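Local coordinates for protein 2-oxo-1,2-dihydroquinoline 8-monooxygenase, oxygenase component (Pseudomonas putida, PDB 1Z02) that hydroxylates 2-oxoquinoline at carbon 8 as the trimeric oxygenase component of a Rieske-type monooxygenase, using a [2Fe-2S] cluster and a mononuclear iron, at residues N74-A79 against D113-K118; T137-H142 against I148-R153; P46-H51 against G436-Q441; G65-L70 against R413-A418; P163-D168 against S190-N195. All blocks are in the same frame, centred on the assembly; numbering follows the deposited sequence.

Contact 1: N74-A79 against D113-K118; sequences NGKVFA and DLETGK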
# COMPACT_ATOMS: atom_id res chain seq x y z
N ASN A 74 -7.31 -25.26 31.58
CA ASN A 74 -6.85 -26.18 32.61
C ASN A 74 -5.35 -26.41 32.48
O ASN A 74 -4.87 -27.53 32.62
CB ASN A 74 -7.58 -27.53 32.50
CG ASN A 74 -9.08 -27.40 32.71
OD1 ASN A 74 -9.54 -26.69 33.61
ND2 ASN A 74 -9.85 -28.10 31.89
N GLY A 75 -4.62 -25.33 32.21
CA GLY A 75 -3.18 -25.44 32.08
C GLY A 75 -2.68 -25.91 30.74
O GLY A 75 -1.51 -25.70 30.41
N LYS A 76 -3.54 -26.53 29.94
CA LYS A 76 -3.12 -27.02 28.64
C LYS A 76 -3.49 -26.08 27.49
O LYS A 76 -4.59 -25.54 27.43
CB LYS A 76 -3.72 -28.41 28.39
CG LYS A 76 -3.17 -29.09 27.16
CD LYS A 76 -3.78 -30.47 26.96
CE LYS A 76 -3.23 -31.14 25.70
NZ LYS A 76 -3.86 -32.47 25.44
N VAL A 77 -2.54 -25.89 26.56
CA VAL A 77 -2.75 -25.02 25.41
C VAL A 77 -3.16 -25.79 24.16
O VAL A 77 -2.58 -26.83 23.84
CB VAL A 77 -1.46 -24.23 25.06
CG1 VAL A 77 -1.69 -23.34 23.85
CG2 VAL A 77 -1.03 -23.40 26.24
N PHE A 78 -4.17 -25.28 23.46
CA PHE A 78 -4.65 -25.90 22.23
C PHE A 78 -4.51 -24.92 21.08
O PHE A 78 -4.58 -23.71 21.28
CB PHE A 78 -6.13 -26.31 22.37
CG PHE A 78 -6.37 -27.36 23.41
CD1 PHE A 78 -6.46 -27.02 24.75
CD2 PHE A 78 -6.45 -28.70 23.05
CE1 PHE A 78 -6.63 -28.00 25.72
CE2 PHE A 78 -6.62 -29.69 24.01
CZ PHE A 78 -6.71 -29.34 25.35
N ALA A 79 -4.31 -25.44 19.88
CA ALA A 79 -4.17 -24.58 18.70
C ALA A 79 -5.06 -25.09 17.57
O ALA A 79 -5.09 -26.29 17.31
CB ALA A 79 -2.71 -24.54 18.26
N ASP A 113 -14.47 -27.98 18.71
CA ASP A 113 -13.84 -28.72 19.79
C ASP A 113 -12.34 -28.43 19.78
O ASP A 113 -11.68 -28.59 18.76
CB ASP A 113 -14.08 -30.21 19.61
CG ASP A 113 -13.55 -31.01 20.76
OD1 ASP A 113 -13.87 -30.72 21.89
OD2 ASP A 113 -12.81 -31.96 20.58
N LEU A 114 -11.82 -27.98 20.92
CA LEU A 114 -10.40 -27.65 21.02
C LEU A 114 -9.47 -28.79 20.67
O LEU A 114 -8.40 -28.57 20.11
CB LEU A 114 -10.08 -27.16 22.43
CG LEU A 114 -10.65 -25.80 22.82
CD1 LEU A 114 -10.33 -25.53 24.28
CD2 LEU A 114 -10.07 -24.72 21.94
N GLU A 115 -9.87 -30.01 20.98
CA GLU A 115 -9.04 -31.17 20.72
C GLU A 115 -9.02 -31.67 19.29
O GLU A 115 -7.96 -31.89 18.72
CB GLU A 115 -9.48 -32.34 21.60
CG GLU A 115 -8.67 -33.59 21.37
CD GLU A 115 -7.67 -33.80 22.46
OE1 GLU A 115 -8.10 -33.97 23.61
OE2 GLU A 115 -6.45 -33.78 22.18
N THR A 116 -10.20 -31.88 18.72
CA THR A 116 -10.32 -32.42 17.38
C THR A 116 -10.61 -31.39 16.31
O THR A 116 -10.43 -31.66 15.13
CB THR A 116 -11.43 -33.49 17.33
OG1 THR A 116 -12.71 -32.88 17.58
CG2 THR A 116 -11.17 -34.55 18.38
N GLY A 117 -11.10 -30.23 16.73
CA GLY A 117 -11.43 -29.17 15.80
C GLY A 117 -12.79 -29.34 15.16
O GLY A 117 -13.24 -28.47 14.41
N LYS A 118 -13.47 -30.45 15.47
CA LYS A 118 -14.79 -30.72 14.90
C LYS A 118 -15.84 -29.67 15.25
O LYS A 118 -15.84 -29.09 16.34
CB LYS A 118 -15.30 -32.09 15.37
CG LYS A 118 -16.65 -32.47 14.74
CD LYS A 118 -17.17 -33.80 15.25
CE LYS A 118 -17.67 -33.71 16.68
NZ LYS A 118 -18.29 -34.99 17.14
O HOH W 1 -5.81 -28.46 18.92
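Packing of an aromatic ring against a turn, Phe78 on Leu114, brings strand 76-81 of the Rieske domain up to the loop between strands 110-113 and 119-122. Leu114 lays its CB over one face of the Phe78 ring, a CH-pi contact with CB 4.2 Å from the ring centroid and 26° off the normal, and the two side chains cross at about a right angle. With its CG anti to the carbonyl carbon (chi1 -64°), the phenylalanine also brings CD2 within 3.5 Å of Leu114 O. That carbonyl accepts from a water that also donates to Ala79 O, so two backbone acceptors are served at once. Replacing the ring by a serine is likely to strip the cover from Leu114 CB and open a gap between strand and turn. The turn, whose Leu114 side chain is about 12 Å from that of the cluster ligand Cys105, is held in shape by an Asx motif: Asp113 OD2 accepts from Thr116 N at 3.2 Å, from above the carboxylate plane, and from Thr116 OG1 through its anti lone pair. Gly117, at positive phi, suits a backbone most side chains resist. At the exposed end of the contact Lys76 NZ and Glu115 OE2 stand 4.4 Å apart, opposite charges too distant for a salt bridge.

Contact 2: T137-H142 against I148-R153; sequences TTYPVH and IFVFVR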
# COMPACT_ATOMS: atom_id res chain seq x y z
N THR A 137 -8.88 -27.19 11.14
CA THR A 137 -7.62 -27.88 11.35
C THR A 137 -7.09 -27.71 12.77
O THR A 137 -7.25 -26.65 13.39
CB THR A 137 -6.54 -27.36 10.36
OG1 THR A 137 -7.05 -27.41 9.02
CG2 THR A 137 -5.27 -28.22 10.44
N THR A 138 -6.45 -28.76 13.30
CA THR A 138 -5.85 -28.70 14.62
C THR A 138 -4.34 -28.68 14.44
O THR A 138 -3.82 -29.28 13.50
CB THR A 138 -6.19 -29.93 15.50
OG1 THR A 138 -5.64 -31.11 14.90
CG2 THR A 138 -7.69 -30.09 15.66
N TYR A 139 -3.64 -28.01 15.34
CA TYR A 139 -2.18 -27.96 15.27
C TYR A 139 -1.58 -28.46 16.58
O TYR A 139 -1.85 -27.91 17.65
CB TYR A 139 -1.71 -26.54 14.97
CG TYR A 139 -2.30 -26.00 13.69
CD1 TYR A 139 -3.44 -25.21 13.70
CD2 TYR A 139 -1.77 -26.37 12.46
CE1 TYR A 139 -4.04 -24.80 12.52
CE2 TYR A 139 -2.36 -25.97 11.27
CZ TYR A 139 -3.50 -25.18 11.31
OH TYR A 139 -4.09 -24.79 10.13
N PRO A 140 -0.77 -29.52 16.51
CA PRO A 140 -0.15 -30.08 17.72
C PRO A 140 0.64 -29.03 18.48
O PRO A 140 1.38 -28.26 17.88
CB PRO A 140 0.75 -31.18 17.17
CG PRO A 140 0.05 -31.63 15.94
CD PRO A 140 -0.41 -30.32 15.32
N VAL A 141 0.49 -29.02 19.80
CA VAL A 141 1.20 -28.07 20.63
C VAL A 141 2.12 -28.78 21.60
O VAL A 141 1.78 -29.82 22.17
CB VAL A 141 0.23 -27.21 21.47
CG1 VAL A 141 1.00 -26.32 22.43
CG2 VAL A 141 -0.64 -26.37 20.55
N HIS A 142 3.30 -28.20 21.79
CA HIS A 142 4.27 -28.74 22.73
C HIS A 142 4.87 -27.56 23.50
O HIS A 142 5.72 -26.84 22.99
CB HIS A 142 5.36 -29.51 22.00
CG HIS A 142 6.32 -30.19 22.92
ND1 HIS A 142 7.03 -31.31 22.58
CD2 HIS A 142 6.70 -29.90 24.19
CE1 HIS A 142 7.80 -31.69 23.58
NE2 HIS A 142 7.62 -30.85 24.57
N ILE A 148 6.03 -22.04 23.93
CA ILE A 148 4.89 -22.75 23.37
C ILE A 148 5.16 -23.00 21.88
O ILE A 148 5.10 -22.07 21.07
CB ILE A 148 3.57 -21.94 23.48
CG1 ILE A 148 3.18 -21.76 24.95
CG2 ILE A 148 2.44 -22.66 22.74
CD1 ILE A 148 1.90 -20.99 25.16
N PHE A 149 5.48 -24.24 21.53
CA PHE A 149 5.74 -24.59 20.13
C PHE A 149 4.49 -25.18 19.48
O PHE A 149 3.72 -25.89 20.13
CB PHE A 149 6.89 -25.60 20.00
CG PHE A 149 8.22 -25.10 20.49
CD1 PHE A 149 8.57 -25.21 21.84
CD2 PHE A 149 9.11 -24.50 19.61
CE1 PHE A 149 9.81 -24.73 22.29
CE2 PHE A 149 10.34 -24.02 20.04
CZ PHE A 149 10.69 -24.14 21.39
N VAL A 150 4.29 -24.87 18.21
CA VAL A 150 3.14 -25.38 17.48
C VAL A 150 3.64 -26.03 16.20
O VAL A 150 4.58 -25.54 15.58
CB VAL A 150 2.15 -24.24 17.10
CG1 VAL A 150 0.98 -24.80 16.32
CG2 VAL A 150 1.63 -23.57 18.35
N PHE A 151 3.02 -27.15 15.84
CA PHE A 151 3.40 -27.85 14.62
C PHE A 151 2.47 -27.33 13.51
O PHE A 151 1.32 -27.78 13.39
CB PHE A 151 3.20 -29.36 14.79
CG PHE A 151 3.71 -30.17 13.63
CD1 PHE A 151 5.07 -30.29 13.39
CD2 PHE A 151 2.82 -30.79 12.75
CE1 PHE A 151 5.55 -31.01 12.29
CE2 PHE A 151 3.29 -31.52 11.65
CZ PHE A 151 4.65 -31.62 11.42
N VAL A 152 2.98 -26.38 12.73
CA VAL A 152 2.21 -25.79 11.64
C VAL A 152 2.23 -26.75 10.45
O VAL A 152 3.26 -26.95 9.82
CB VAL A 152 2.81 -24.43 11.23
CG1 VAL A 152 1.86 -23.71 10.25
CG2 VAL A 152 3.03 -23.58 12.47
N ARG A 153 1.07 -27.33 10.16
CA ARG A 153 0.96 -28.31 9.09
C ARG A 153 -0.15 -28.02 8.08
O ARG A 153 -1.03 -27.20 8.32
CB ARG A 153 0.71 -29.69 9.70
CG ARG A 153 -0.51 -29.71 10.61
CD ARG A 153 -0.94 -31.10 10.99
NE ARG A 153 -2.06 -31.09 11.92
CZ ARG A 153 -2.61 -32.18 12.45
NH1 ARG A 153 -3.62 -32.07 13.30
NH2 ARG A 153 -2.13 -33.38 12.13
O HOH W 2 -3.16 -25.91 7.67
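Tyr139 CB and Val150 CG1 meet at 3.5 Å in the apolar centre, where Val141 CG1 also reaches Ile148 CG2 at 3.9 Å. The beta-branched Val141, Ile148 and Val150 suit strands packed on Ala79, Val77 and Leu70. The Pro140 ring packs against Phe151 CB, its CD lying near the edge of the phenyl ring. The two strands form an antiparallel beta hairpin, with Val141 and Val150 a non-hydrogen-bonded pair and His142 and Phe149 a hydrogen-bonded one. Pro140 has no N-H to give, yet its carbonyl still accepts from Phe151 N at 2.8 Å, the donor nearly along the C=O axis. Tyr139 turns its ring edge to Phe151 O and Arg153 O, and a water joins its OH to Arg153 O. At the polar edge Arg153, its CG between the backbone N and the carbonyl carbon (chi1 55°) and its chain extended from there to NE, holds Thr138 O with NE at 3.0 Å and NH1 at 2.8 Å together, the oxygen in the guanidinium plane, while Pro140 CD covers one face. NH2 makes a salt bridge to Asp159. A methionine in place of Arg153 would probably leave Thr138 O without these donors and Asp159 without its countercharge.

Contact 3: P46-H51 against G436-Q441; sequences PALFTH and GYKVEQ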
# COMPACT_ATOMS: atom_id res chain seq x y z
N PRO A 46 8.08 -21.79 17.15
CA PRO A 46 7.70 -21.21 18.43
C PRO A 46 6.50 -20.30 18.12
O PRO A 46 6.53 -19.55 17.14
CB PRO A 46 8.96 -20.45 18.84
CG PRO A 46 9.53 -20.01 17.53
CD PRO A 46 9.37 -21.25 16.68
N ALA A 47 5.45 -20.39 18.92
CA ALA A 47 4.26 -19.57 18.69
C ALA A 47 4.17 -18.38 19.64
O ALA A 47 3.93 -17.24 19.21
CB ALA A 47 3.00 -20.44 18.82
N LEU A 48 4.34 -18.65 20.93
CA LEU A 48 4.24 -17.60 21.94
C LEU A 48 5.01 -18.03 23.18
O LEU A 48 5.26 -19.21 23.37
CB LEU A 48 2.78 -17.39 22.34
CG LEU A 48 1.76 -16.85 21.33
CD1 LEU A 48 0.35 -17.07 21.86
CD2 LEU A 48 2.02 -15.38 21.08
N PHE A 49 5.40 -17.06 24.00
CA PHE A 49 6.06 -17.36 25.25
C PHE A 49 4.90 -17.75 26.16
O PHE A 49 3.77 -17.30 25.97
CB PHE A 49 6.76 -16.13 25.83
CG PHE A 49 8.08 -15.82 25.19
CD1 PHE A 49 8.26 -14.63 24.48
CD2 PHE A 49 9.16 -16.70 25.31
CE1 PHE A 49 9.49 -14.32 23.89
CE2 PHE A 49 10.40 -16.40 24.72
CZ PHE A 49 10.56 -15.20 24.01
N THR A 50 5.17 -18.59 27.15
CA THR A 50 4.14 -19.01 28.07
C THR A 50 3.43 -17.81 28.70
O THR A 50 2.21 -17.83 28.87
CB THR A 50 4.74 -19.92 29.16
OG1 THR A 50 5.15 -21.17 28.58
CG2 THR A 50 3.74 -20.19 30.27
N HIS A 51 4.19 -16.77 29.03
CA HIS A 51 3.60 -15.60 29.66
C HIS A 51 2.65 -14.83 28.74
O HIS A 51 1.91 -13.95 29.19
CB HIS A 51 4.69 -14.67 30.21
CG HIS A 51 5.59 -14.08 29.17
ND1 HIS A 51 5.17 -13.09 28.30
CD2 HIS A 51 6.89 -14.30 28.89
CE1 HIS A 51 6.18 -12.73 27.53
NE2 HIS A 51 7.24 -13.45 27.87
N GLY A 436 2.22 -6.72 11.30
CA GLY A 436 2.49 -7.40 12.55
C GLY A 436 2.39 -8.91 12.61
O GLY A 436 2.48 -9.60 11.59
N TYR A 437 2.20 -9.43 13.82
CA TYR A 437 2.13 -10.87 14.05
C TYR A 437 0.94 -11.27 14.92
O TYR A 437 0.12 -12.10 14.51
CB TYR A 437 3.45 -11.30 14.71
CG TYR A 437 3.49 -12.74 15.17
CD1 TYR A 437 3.39 -13.79 14.26
CD2 TYR A 437 3.67 -13.05 16.52
CE1 TYR A 437 3.45 -15.12 14.69
CE2 TYR A 437 3.73 -14.36 16.95
CZ TYR A 437 3.63 -15.39 16.03
OH TYR A 437 3.73 -16.69 16.48
N LYS A 438 0.84 -10.68 16.11
CA LYS A 438 -0.26 -10.98 17.02
C LYS A 438 -1.54 -10.27 16.58
O LYS A 438 -1.56 -9.05 16.42
CB LYS A 438 0.12 -10.58 18.45
CG LYS A 438 1.33 -11.36 18.97
CD LYS A 438 1.86 -10.81 20.29
CE LYS A 438 1.02 -11.24 21.47
NZ LYS A 438 1.67 -10.84 22.76
N VAL A 439 -2.61 -11.04 16.39
CA VAL A 439 -3.88 -10.47 15.98
C VAL A 439 -4.45 -9.55 17.04
O VAL A 439 -4.54 -9.91 18.22
CB VAL A 439 -4.91 -11.58 15.67
CG1 VAL A 439 -6.24 -10.97 15.26
CG2 VAL A 439 -4.39 -12.48 14.56
N GLU A 440 -4.83 -8.34 16.61
CA GLU A 440 -5.40 -7.33 17.51
C GLU A 440 -6.82 -7.73 17.85
O GLU A 440 -7.60 -8.12 16.97
CB GLU A 440 -5.39 -5.97 16.82
CG GLU A 440 -5.31 -4.79 17.79
CD GLU A 440 -5.43 -3.45 17.09
OE1 GLU A 440 -5.16 -2.42 17.73
OE2 GLU A 440 -5.82 -3.44 15.91
N GLN A 441 -7.18 -7.62 19.12
CA GLN A 441 -8.52 -8.01 19.54
C GLN A 441 -9.59 -6.94 19.65
O GLN A 441 -9.32 -5.74 19.78
CB GLN A 441 -8.42 -8.80 20.85
CG GLN A 441 -7.57 -10.05 20.68
CD GLN A 441 -7.58 -10.96 21.88
OE1 GLN A 441 -6.87 -11.96 21.92
NE2 GLN A 441 -8.40 -10.62 22.87
O HOH W 3 6.45 -17.27 15.82
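One direct hydrogen bond carries the polar part of this contact: Tyr437 OH donates to Ala47 O at 2.8 Å. The donor lies in the carbonyl plane, on a lone pair, with a C=O...O angle of 122°, and Ala47 O in turn sits at the edge of the phenol ring, near its plane. The ring reaches this point because its CG stands anti to the backbone N (chi1 173°), which sends the side chain of Tyr437 straight at strand 43-49. A tyrosine suits the place: its ring spans the distance from a loop without regular structure, and its hydroxyl can both donate and accept a hydrogen bond.

Water supplies the second polar link. It donates to Tyr437 OH at 2.9 Å and to Pro46 O at 2.6 Å, so the hydroxyl acts as donor to one carbonyl and as acceptor from the water that serves the carbonyl before it.

Apolar contact is slight. Leu48 CD2 comes within 4.3 Å of Lys438 CE, the aliphatic part of a long side chain whose ammonium group forms a salt bridge with Glu52. Lysine therefore does two jobs, lying against a leucine with its methylenes while its charge is met beyond the strand.

Strand 43-49 has a classic beta bulge here, two residues, Ala47 and Leu48, set against the single Ile148 of strand 147-152. The tail that follows helix 423-430 runs back over the Rieske domain: Tyr437 also packs on Ile61 of strand 58-63 and on Glu327 of strand 325-335, and Val439 pairs its backbone with Gly60.

Contact 4: G65-L70 against R413-A418; sequences GVPIVL and RGVAGA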
# COMPACT_ATOMS: atom_id res chain seq x y z
N GLY A 65 1.84 -18.37 6.63
CA GLY A 65 0.61 -17.94 5.99
C GLY A 65 -0.66 -18.53 6.61
O GLY A 65 -1.77 -18.14 6.25
N VAL A 66 -0.49 -19.45 7.56
CA VAL A 66 -1.61 -20.10 8.22
C VAL A 66 -2.04 -19.38 9.49
O VAL A 66 -1.26 -19.22 10.43
CB VAL A 66 -1.26 -21.56 8.61
CG1 VAL A 66 -2.47 -22.23 9.23
CG2 VAL A 66 -0.79 -22.32 7.39
N PRO A 67 -3.30 -18.91 9.53
CA PRO A 67 -3.83 -18.22 10.70
C PRO A 67 -4.11 -19.26 11.80
O PRO A 67 -4.80 -20.26 11.57
CB PRO A 67 -5.09 -17.55 10.17
CG PRO A 67 -5.53 -18.47 9.08
CD PRO A 67 -4.25 -18.88 8.40
N ILE A 68 -3.57 -19.02 12.99
CA ILE A 68 -3.71 -19.94 14.11
C ILE A 68 -4.19 -19.24 15.37
O ILE A 68 -3.73 -18.14 15.70
CB ILE A 68 -2.35 -20.61 14.42
CG1 ILE A 68 -1.86 -21.39 13.19
CG2 ILE A 68 -2.48 -21.54 15.61
CD1 ILE A 68 -0.42 -21.91 13.29
N VAL A 69 -5.11 -19.87 16.10
CA VAL A 69 -5.62 -19.31 17.34
C VAL A 69 -5.30 -20.30 18.46
O VAL A 69 -5.46 -21.51 18.30
CB VAL A 69 -7.14 -19.06 17.25
CG1 VAL A 69 -7.86 -20.35 16.92
CG2 VAL A 69 -7.65 -18.46 18.56
N LEU A 70 -4.82 -19.77 19.58
CA LEU A 70 -4.47 -20.62 20.72
C LEU A 70 -5.25 -20.23 21.97
O LEU A 70 -5.60 -19.06 22.18
CB LEU A 70 -2.97 -20.52 21.04
CG LEU A 70 -1.92 -20.87 19.98
CD1 LEU A 70 -1.70 -19.70 19.06
CD2 LEU A 70 -0.63 -21.25 20.67
N ARG A 413 -4.66 -17.99 0.96
CA ARG A 413 -5.85 -17.75 0.14
C ARG A 413 -7.07 -17.53 1.04
O ARG A 413 -7.44 -18.41 1.82
CB ARG A 413 -6.11 -18.92 -0.80
CG ARG A 413 -4.94 -19.26 -1.71
CD ARG A 413 -4.59 -18.12 -2.67
NE ARG A 413 -3.47 -18.46 -3.54
CZ ARG A 413 -2.89 -17.61 -4.39
NH1 ARG A 413 -1.87 -18.01 -5.14
NH2 ARG A 413 -3.33 -16.37 -4.49
N GLY A 414 -7.68 -16.36 0.96
CA GLY A 414 -8.84 -16.09 1.79
C GLY A 414 -8.49 -15.85 3.25
O GLY A 414 -9.31 -16.10 4.14
N VAL A 415 -7.27 -15.37 3.49
CA VAL A 415 -6.79 -15.07 4.83
C VAL A 415 -5.97 -13.78 4.77
O VAL A 415 -5.69 -13.26 3.68
CB VAL A 415 -5.89 -16.21 5.38
CG1 VAL A 415 -6.69 -17.50 5.51
CG2 VAL A 415 -4.70 -16.43 4.44
N ALA A 416 -5.59 -13.24 5.92
CA ALA A 416 -4.80 -12.02 5.96
C ALA A 416 -3.48 -12.28 5.24
O ALA A 416 -2.91 -13.36 5.39
CB ALA A 416 -4.54 -11.60 7.41
N GLY A 417 -3.00 -11.30 4.48
CA GLY A 417 -1.75 -11.47 3.77
C GLY A 417 -1.90 -12.10 2.39
O GLY A 417 -0.96 -12.08 1.60
N ALA A 418 -3.07 -12.67 2.11
CA ALA A 418 -3.32 -13.28 0.80
C ALA A 418 -3.26 -12.18 -0.26
O ALA A 418 -2.80 -12.40 -1.38
CB ALA A 418 -4.68 -13.93 0.79
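Val415 turns its two methyls to different targets because CG1 lies anti to the carbonyl carbon (chi1 -63°), while CG2 falls between the backbone N and the carbonyl carbon. CG1 thereby meets the Pro67 ring, 3.9 Å from CG and 4.0 Å from CD, and the two side chains cross at about a right angle. CG2 rests 3.8 Å from Gly65 O, an apolar group beside a carbonyl whose residue is bound through its backbone to Ile321. A bound [2Fe-2S] cluster is about 13 Å from the Val415 side chain.

The contact is purely van der Waals and small, about 97 Å² in all. Pro67 suits it since its stiff ring, pointing toward the loop from the start of strand 66-73, offers a fixed surface of two carbons to a methyl. Valine fits on the other side: branched at CB, it fills both positions from a short stem. Just before the strand Gly65 has positive phi, which most other residues would find costly.

The loop owes its shape to a type II beta turn from Val415 to Ala418, closed by Ala418 N to Val415 O at 3.1 Å. Gly417 holds the third position, where a CB would collide with Ala416 O. Gly414, also at positive phi, gives its N-H to Asp378 of the second subunit, and Ala416 packs on Asn374 of that subunit.

A glycine-rich loop between helices 392-404 and 423-430 thus touches both the Rieske domain of its own chain and a neighbouring subunit, in keeping with the trimeric build of Rieske oxygenases.

Contact 5: P163-D168 against S190-N195; sequences PPLAHD and SVLDDN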
# COMPACT_ATOMS: atom_id res chain seq x y z
N PRO A 163 6.11 -35.60 13.88
CA PRO A 163 7.38 -35.94 14.53
C PRO A 163 7.59 -35.25 15.88
O PRO A 163 6.91 -34.29 16.20
CB PRO A 163 8.41 -35.50 13.50
CG PRO A 163 7.80 -34.22 13.00
CD PRO A 163 6.33 -34.61 12.81
N PRO A 164 8.54 -35.75 16.68
CA PRO A 164 8.82 -35.15 17.99
C PRO A 164 9.34 -33.73 17.76
O PRO A 164 9.94 -33.44 16.72
CB PRO A 164 9.91 -36.05 18.57
CG PRO A 164 9.70 -37.36 17.88
CD PRO A 164 9.35 -36.97 16.47
N LEU A 165 9.10 -32.85 18.73
CA LEU A 165 9.57 -31.47 18.63
C LEU A 165 11.10 -31.44 18.49
O LEU A 165 11.66 -30.62 17.77
CB LEU A 165 9.13 -30.69 19.88
CG LEU A 165 9.77 -29.33 20.15
CD1 LEU A 165 9.35 -28.33 19.08
CD2 LEU A 165 9.36 -28.87 21.55
N ALA A 166 11.77 -32.36 19.19
CA ALA A 166 13.22 -32.44 19.16
C ALA A 166 13.77 -32.49 17.73
O ALA A 166 14.84 -31.94 17.45
CB ALA A 166 13.68 -33.68 19.95
N HIS A 167 13.04 -33.13 16.82
CA HIS A 167 13.49 -33.24 15.44
C HIS A 167 13.62 -31.90 14.72
O HIS A 167 14.33 -31.79 13.72
CB HIS A 167 12.56 -34.16 14.64
CG HIS A 167 12.77 -35.62 14.93
ND1 HIS A 167 12.24 -36.61 14.13
CD2 HIS A 167 13.42 -36.25 15.93
CE1 HIS A 167 12.57 -37.79 14.63
NE2 HIS A 167 13.28 -37.60 15.73
N ASP A 168 12.93 -30.88 15.23
CA ASP A 168 13.00 -29.54 14.64
C ASP A 168 13.66 -28.54 15.59
O ASP A 168 13.39 -27.33 15.53
CB ASP A 168 11.61 -29.05 14.25
CG ASP A 168 11.08 -29.71 12.98
OD1 ASP A 168 9.93 -29.43 12.59
OD2 ASP A 168 11.82 -30.51 12.38
N SER A 190 19.51 -27.19 26.32
CA SER A 190 18.42 -27.17 25.34
C SER A 190 17.17 -26.64 26.05
O SER A 190 17.12 -26.66 27.29
CB SER A 190 18.16 -28.60 24.83
OG SER A 190 17.03 -28.65 23.98
N VAL A 191 16.17 -26.16 25.31
CA VAL A 191 14.97 -25.69 25.99
C VAL A 191 14.19 -26.91 26.49
O VAL A 191 13.23 -26.78 27.25
CB VAL A 191 14.04 -24.83 25.07
CG1 VAL A 191 14.82 -23.75 24.41
CG2 VAL A 191 13.30 -25.68 24.11
N LEU A 192 14.63 -28.10 26.07
CA LEU A 192 13.99 -29.35 26.49
C LEU A 192 14.55 -29.87 27.81
O LEU A 192 13.95 -30.72 28.46
CB LEU A 192 14.17 -30.43 25.41
CG LEU A 192 13.47 -30.25 24.06
CD1 LEU A 192 13.85 -31.40 23.15
CD2 LEU A 192 11.96 -30.21 24.25
N ASP A 193 15.71 -29.34 28.21
CA ASP A 193 16.36 -29.76 29.45
C ASP A 193 15.61 -29.36 30.72
O ASP A 193 14.96 -28.31 30.77
CB ASP A 193 17.79 -29.20 29.52
CG ASP A 193 18.72 -29.87 28.53
OD1 ASP A 193 19.82 -29.33 28.29
OD2 ASP A 193 18.36 -30.94 28.00
N ASP A 194 15.70 -30.21 31.74
CA ASP A 194 15.04 -29.92 33.00
C ASP A 194 15.69 -28.68 33.62
O ASP A 194 16.91 -28.50 33.54
CB ASP A 194 15.16 -31.11 33.95
CG ASP A 194 14.18 -32.23 33.63
OD1 ASP A 194 14.22 -33.28 34.31
OD2 ASP A 194 13.36 -32.06 32.70
N ASN A 195 14.87 -27.83 34.22
CA ASN A 195 15.36 -26.61 34.86
C ASN A 195 15.96 -25.59 33.89
O ASN A 195 16.57 -24.62 34.34
CB ASN A 195 16.38 -26.95 35.94
CG ASN A 195 15.74 -27.62 37.14
OD1 ASN A 195 16.41 -28.31 37.92
ND2 ASN A 195 14.44 -27.42 37.31
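Leu165 and Ala166, in a short 3-10 segment spanning 165-167, face Leu192, which occupies the third position of a type I beta turn from Ser190 to Asp193; the closest CA pair is Ala166 and Leu192, about 8.0 Å between their CA atoms.

Leu192 fits its forked end against the 3-10 segment, one methyl for each partner. CD2 meets CD2 of Leu165 at 4.0 Å, tip to tip, with the two side chains crossing at a slant, and CD1 meets Ala166 CB at 3.9 Å. With its CG anti to the carbonyl carbon (chi1 -67°), Leu192 reaches out toward the segment. Leucine suits the bridging role because its two methyls diverge; Ala166 is small enough for a methyl to come up close to the backbone. Leu165 also packs on Phe149 and Trp44, which joins the pair to strands 147-152 and 43-49.

Polar bonds shape the turn rather than the contact. Asp193 OD1 accepts from Ser190 N at 2.9 Å, met from well above the carboxylate plane, and Asp193 N returns a bond to Ser190 O. The other carboxylate oxygen, OD2, makes a salt bridge with Arg172. In the 3-10 segment, His167 N binds Pro164 O and Asp168 N binds Leu165 O, each three residues back.

Ser190 OG accepts from Leu192 N at 3.2 Å, an ST turn laid over the type I turn. The contact is local packing between two parts of the long connection from strand 147-152 to strand 196-206, the first strand of the catalytic domain's large antiparallel sheet.

Contact 2 is the most extensive and is buried, a backbone-paired hairpin with a polar edge; contacts 1 and 5 are only partly buried and rest on a few apolar side chains beside turns. Contacts 2 and 3 share a sheet, since strand 43-49 pairs with strand 147-152, and contacts 1 and 4 share the other, through neighbouring strands 76-81 and 66-73. These two sheets pack in part through Val150, Ala47 and Leu70, and Ala79 O probably bonds to Tyr139 N between contacts 1 and 2. Contacts 3 and 4 bring segments from the C-terminal part of the chain back to the Rieske domain, one by a tyrosine hydroxyl and water, the other by methyl packing alone. Contact 5 meets contact 2 where Leu165 touches Phe149.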